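Local coordinates for protein nonribosomal peptide synthase (Streptomyces sp. MJ635-86F5, PDB 5JJP) that adenylates aliphatic beta-amino acids, probably with ATP, as a member of the ANL-type AMP-binding enzymes linked to nonribosomal peptide synthesis, at residues P46-P51 against L240-G245; G236-T241 against A248-R253. All coordinates share one frame; numbering follows the deposited sequence.

Overall arrangement
Contact 1 and contact 2 use the same helix, 232-243, and share Leu-240 and Thr-241. Their centres are about 7 Å apart, and both are buried. Contact 2 sets the helix against strand 247-250, the next strand of its beta-alpha-beta unit. Contact 1 joins the end of the helix to strand 46-51. That strand is tied in turn to strand 247-250: Ala-47 O lies 2.7 Å from Ala-248 N, and Val-49 N lies 3.0 Å from Ala-248 O, both probable hydrogen bonds in parallel pairing. Helix and two strands thus pack as one unit within the AMP-binding region. Both contacts are structural packing.

Contact 1 (P46-P51 against L240-G245); sequences PAIVEP and LTLASG
Leu-242 O is gripped by two donors. Gly-245 N reaches Leu-242 O at 2.8 Å, and Tyr-62 OH bonds to it from the start of helix 62-77. The same residue carries the contact through its side chain. Its CG lies anti to the carbonyl carbon (chi1 -68°), which carries the methyl CD2 to Ala-47 and Ile-48. This methyl does the touching. Leu-242 CD2 sits 3.9 Å from Ala-47 CB and also rests against the carbonyl oxygen of that residue. Ile-48 adds a second apolar touch, methyl to methyl, with Ile-48 CD1 4.2 Å from Leu-242 CD2. The two long side chains meet at a slant rather than lying alongside each other. In Ile-48 the CG1 branch, beside the backbone N, carries the touching CD1. Leu-65 of helix 62-77 touches Ala-47, Ile-48 and Leu-242, so a second helix joins this small apolar cluster. Ala-47, Ile-48 and Leu-242 are all buried.

The last helical turn also holds a polar atom twice. Leu-240 O accepts Ser-244 N at 3.0 Å and Ser-244 OG at 2.8 Å, from opposite faces of its carbonyl plane. The hydroxyl thus bonds back into the helix that ends just before it. On the strand side, Ala-47 and Ile-48 both face Val-60, and the chain turns a corner at Ala-47. The contact therefore joins a classic beta bulge, in the antiparallel pair 46-51 and 57-61, to a helix end closed by a Schellman motif, with Gly-245 at positive phi (82°).

Contact 2 (G236-T241 against A248-R253); sequences GGIALT and AVPVPR
The puckered pyrrolidine ring of Pro-250 is met at one corner by Ile-238 CD1, which lies off the ring plane, nearest Pro-250 CG at 4.4 Å. Val-49 O packs at the CD corner. The flat group here is the peptide carbonyl of Gly-237. Its oxygen takes two bonds from Thr-241, which reach it from opposite faces of the carbonyl plane. Thr-241 N is 3.0 Å from Gly-237 O, and Thr-241 OG1 is 2.6 Å from it. The hydroxyl stands 28° out of that plane. This bond fixes the turn of the threonine, whose OG1 lies beside the backbone N.

Helix 232-243 and strand 247-250 are successive elements of a beta-alpha-beta unit that starts with strand 222-225. The short helix and strand segments run nearly antiparallel, at 161°, with axes 8.7 Å apart. Thr-241 brings its methyl to the strand. Thr-241 CG2 is anti to the backbone N and touches the backbone of Ala-248, 3.6 Å from Ala-248 N and 3.8 Å from Ala-248 CB. With a serine in its place that methyl is gone, and a gap would probably open beside the backbone and CB of Ala-248.

Ala-248 points its CB at the helix. There Ala-248 CB meets the threonine methyl and, less closely, Ile-238 CG2 at 4.4 Å. The two branches of Ile-238 thus divide the work: CG2 goes to Ala-248, while CD1 goes to Pro-250. Ile-238 also touches Val-225, and Thr-241 touches Val-223, both on strand 222-225.

Contact 1 (P46-P51 against L240-G245)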
# COMPACT_ATOMS: atom_id res chain seq x y z
N PRO A 46 15.00 -0.28 14.66
CA PRO A 46 14.39 -1.31 13.84
C PRO A 46 13.37 -0.75 12.82
O PRO A 46 12.46 -0.05 13.18
CB PRO A 46 13.69 -2.22 14.85
CG PRO A 46 14.37 -1.93 16.16
CD PRO A 46 14.73 -0.49 16.10
N ALA A 47 13.54 -1.14 11.56
CA ALA A 47 12.67 -0.73 10.45
C ALA A 47 11.66 -1.80 10.22
O ALA A 47 10.48 -1.53 10.04
CB ALA A 47 13.50 -0.53 9.19
N ILE A 48 12.15 -3.03 10.21
CA ILE A 48 11.36 -4.24 10.08
C ILE A 48 11.68 -5.24 11.17
O ILE A 48 12.82 -5.58 11.39
CB ILE A 48 11.62 -4.93 8.74
CG1 ILE A 48 10.83 -4.22 7.65
CG2 ILE A 48 10.81 -6.17 8.55
CD1 ILE A 48 11.45 -3.15 6.87
N VAL A 49 10.63 -5.82 11.73
CA VAL A 49 10.73 -6.92 12.64
C VAL A 49 10.12 -8.16 12.00
O VAL A 49 9.07 -8.07 11.38
CB VAL A 49 9.98 -6.57 13.95
CG1 VAL A 49 9.96 -7.75 14.88
CG2 VAL A 49 10.66 -5.39 14.63
N GLU A 50 10.77 -9.31 12.15
CA GLU A 50 10.21 -10.58 11.67
C GLU A 50 10.64 -11.72 12.59
O GLU A 50 11.63 -11.59 13.30
CB GLU A 50 10.59 -10.82 10.18
CG GLU A 50 12.08 -10.92 9.92
CD GLU A 50 12.48 -10.85 8.45
OE1 GLU A 50 11.61 -10.72 7.56
OE2 GLU A 50 13.69 -10.91 8.18
N PRO A 51 9.93 -12.85 12.55
CA PRO A 51 10.43 -14.06 13.25
C PRO A 51 11.81 -14.54 12.79
O PRO A 51 12.16 -14.43 11.59
CB PRO A 51 9.38 -15.13 12.97
CG PRO A 51 8.58 -14.62 11.81
CD PRO A 51 8.67 -13.12 11.84
N LEU A 240 4.06 3.42 4.43
CA LEU A 240 3.70 4.54 5.26
C LEU A 240 4.41 4.43 6.63
O LEU A 240 4.80 5.43 7.19
CB LEU A 240 2.20 4.59 5.43
CG LEU A 240 1.70 5.65 6.42
CD1 LEU A 240 2.02 7.06 5.96
CD2 LEU A 240 0.23 5.47 6.69
N THR A 241 4.53 3.21 7.15
CA THR A 241 5.15 2.97 8.41
C THR A 241 6.62 3.44 8.35
O THR A 241 7.08 4.14 9.24
CB THR A 241 5.08 1.49 8.78
OG1 THR A 241 3.72 1.09 8.98
CG2 THR A 241 5.93 1.21 10.07
N LEU A 242 7.34 3.04 7.30
CA LEU A 242 8.71 3.43 7.11
C LEU A 242 8.83 4.92 6.92
O LEU A 242 9.71 5.56 7.52
CB LEU A 242 9.33 2.70 5.90
CG LEU A 242 9.54 1.21 6.03
CD1 LEU A 242 9.98 0.63 4.73
CD2 LEU A 242 10.60 0.93 7.08
N ALA A 243 7.98 5.46 6.04
CA ALA A 243 7.98 6.89 5.76
C ALA A 243 7.81 7.71 7.04
O ALA A 243 8.26 8.88 7.12
CB ALA A 243 6.90 7.25 4.76
N SER A 244 7.09 7.15 8.00
CA SER A 244 6.80 7.84 9.25
C SER A 244 7.88 7.58 10.28
O SER A 244 7.85 8.15 11.36
CB SER A 244 5.48 7.39 9.82
OG SER A 244 4.41 7.59 8.93
N GLY A 245 8.86 6.76 9.92
CA GLY A 245 10.06 6.53 10.71
C GLY A 245 9.78 5.52 11.78
O GLY A 245 10.51 5.51 12.80

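Contact 2 (G236-T241 against A248-R253)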
# COMPACT_ATOMS: atom_id res chain seq x y z
N GLY A 236 1.41 -0.48 0.92
CA GLY A 236 1.02 0.80 1.49
C GLY A 236 1.34 0.94 2.99
O GLY A 236 1.79 2.00 3.43
N GLY A 237 1.03 -0.10 3.76
CA GLY A 237 1.16 -0.09 5.19
C GLY A 237 2.60 -0.08 5.57
O GLY A 237 3.02 0.66 6.47
N ILE A 238 3.39 -0.85 4.85
CA ILE A 238 4.79 -0.92 5.13
C ILE A 238 5.41 0.38 4.77
O ILE A 238 6.21 0.94 5.55
CB ILE A 238 5.46 -2.04 4.37
CG1 ILE A 238 5.01 -3.40 4.92
CG2 ILE A 238 6.98 -1.94 4.46
CD1 ILE A 238 5.58 -4.57 4.14
N ALA A 239 5.01 0.90 3.61
CA ALA A 239 5.58 2.18 3.08
C ALA A 239 5.30 3.34 3.98
O ALA A 239 6.16 4.13 4.27
CB ALA A 239 5.09 2.49 1.68
N LEU A 240 4.06 3.42 4.43
CA LEU A 240 3.70 4.54 5.26
C LEU A 240 4.41 4.43 6.63
O LEU A 240 4.80 5.43 7.19
CB LEU A 240 2.20 4.59 5.43
CG LEU A 240 1.70 5.65 6.42
CD1 LEU A 240 2.02 7.06 5.96
CD2 LEU A 240 0.23 5.47 6.69
N THR A 241 4.53 3.21 7.15
CA THR A 241 5.15 2.97 8.41
C THR A 241 6.62 3.44 8.35
O THR A 241 7.08 4.14 9.24
CB THR A 241 5.08 1.49 8.78
OG1 THR A 241 3.72 1.09 8.98
CG2 THR A 241 5.93 1.21 10.07
N ALA A 248 7.94 -1.57 11.05
CA ALA A 248 6.94 -2.35 10.36
C ALA A 248 7.10 -3.84 10.68
O ALA A 248 8.19 -4.36 10.68
CB ALA A 248 7.09 -2.15 8.86
N VAL A 249 6.00 -4.49 11.03
CA VAL A 249 6.00 -5.89 11.43
C VAL A 249 4.96 -6.65 10.58
O VAL A 249 3.81 -6.79 10.97
CB VAL A 249 5.64 -6.03 12.91
CG1 VAL A 249 5.96 -7.44 13.38
CG2 VAL A 249 6.37 -4.98 13.76
N PRO A 250 5.36 -7.15 9.43
CA PRO A 250 4.48 -7.96 8.64
C PRO A 250 4.09 -9.16 9.44
O PRO A 250 4.94 -9.75 10.11
CB PRO A 250 5.38 -8.41 7.48
CG PRO A 250 6.44 -7.37 7.40
CD PRO A 250 6.70 -7.01 8.82
N VAL A 251 2.82 -9.54 9.42
CA VAL A 251 2.40 -10.69 10.20
C VAL A 251 2.42 -11.94 9.28
O VAL A 251 1.59 -12.07 8.42
CB VAL A 251 0.98 -10.47 10.74
CG1 VAL A 251 0.54 -11.65 11.59
CG2 VAL A 251 0.90 -9.19 11.55
N PRO A 252 3.36 -12.84 9.46
CA PRO A 252 3.37 -13.98 8.57
C PRO A 252 2.06 -14.77 8.60
O PRO A 252 1.40 -14.81 9.63
CB PRO A 252 4.52 -14.85 9.13
CG PRO A 252 5.31 -13.94 10.04
CD PRO A 252 4.30 -13.00 10.59
N ARG A 253 1.69 -15.39 7.47
CA ARG A 253 0.39 -16.09 7.39
C ARG A 253 0.26 -17.27 8.41
O ARG A 253 -0.81 -17.51 8.91
CB ARG A 253 -0.04 -16.41 5.95
CG ARG A 253 -0.97 -15.36 5.32
CD ARG A 253 -1.44 -15.74 3.91
NE ARG A 253 -2.88 -16.05 3.79
CZ ARG A 253 -3.46 -17.25 3.98
NH1 ARG A 253 -2.75 -18.33 4.33
NH2 ARG A 253 -4.78 -17.37 3.84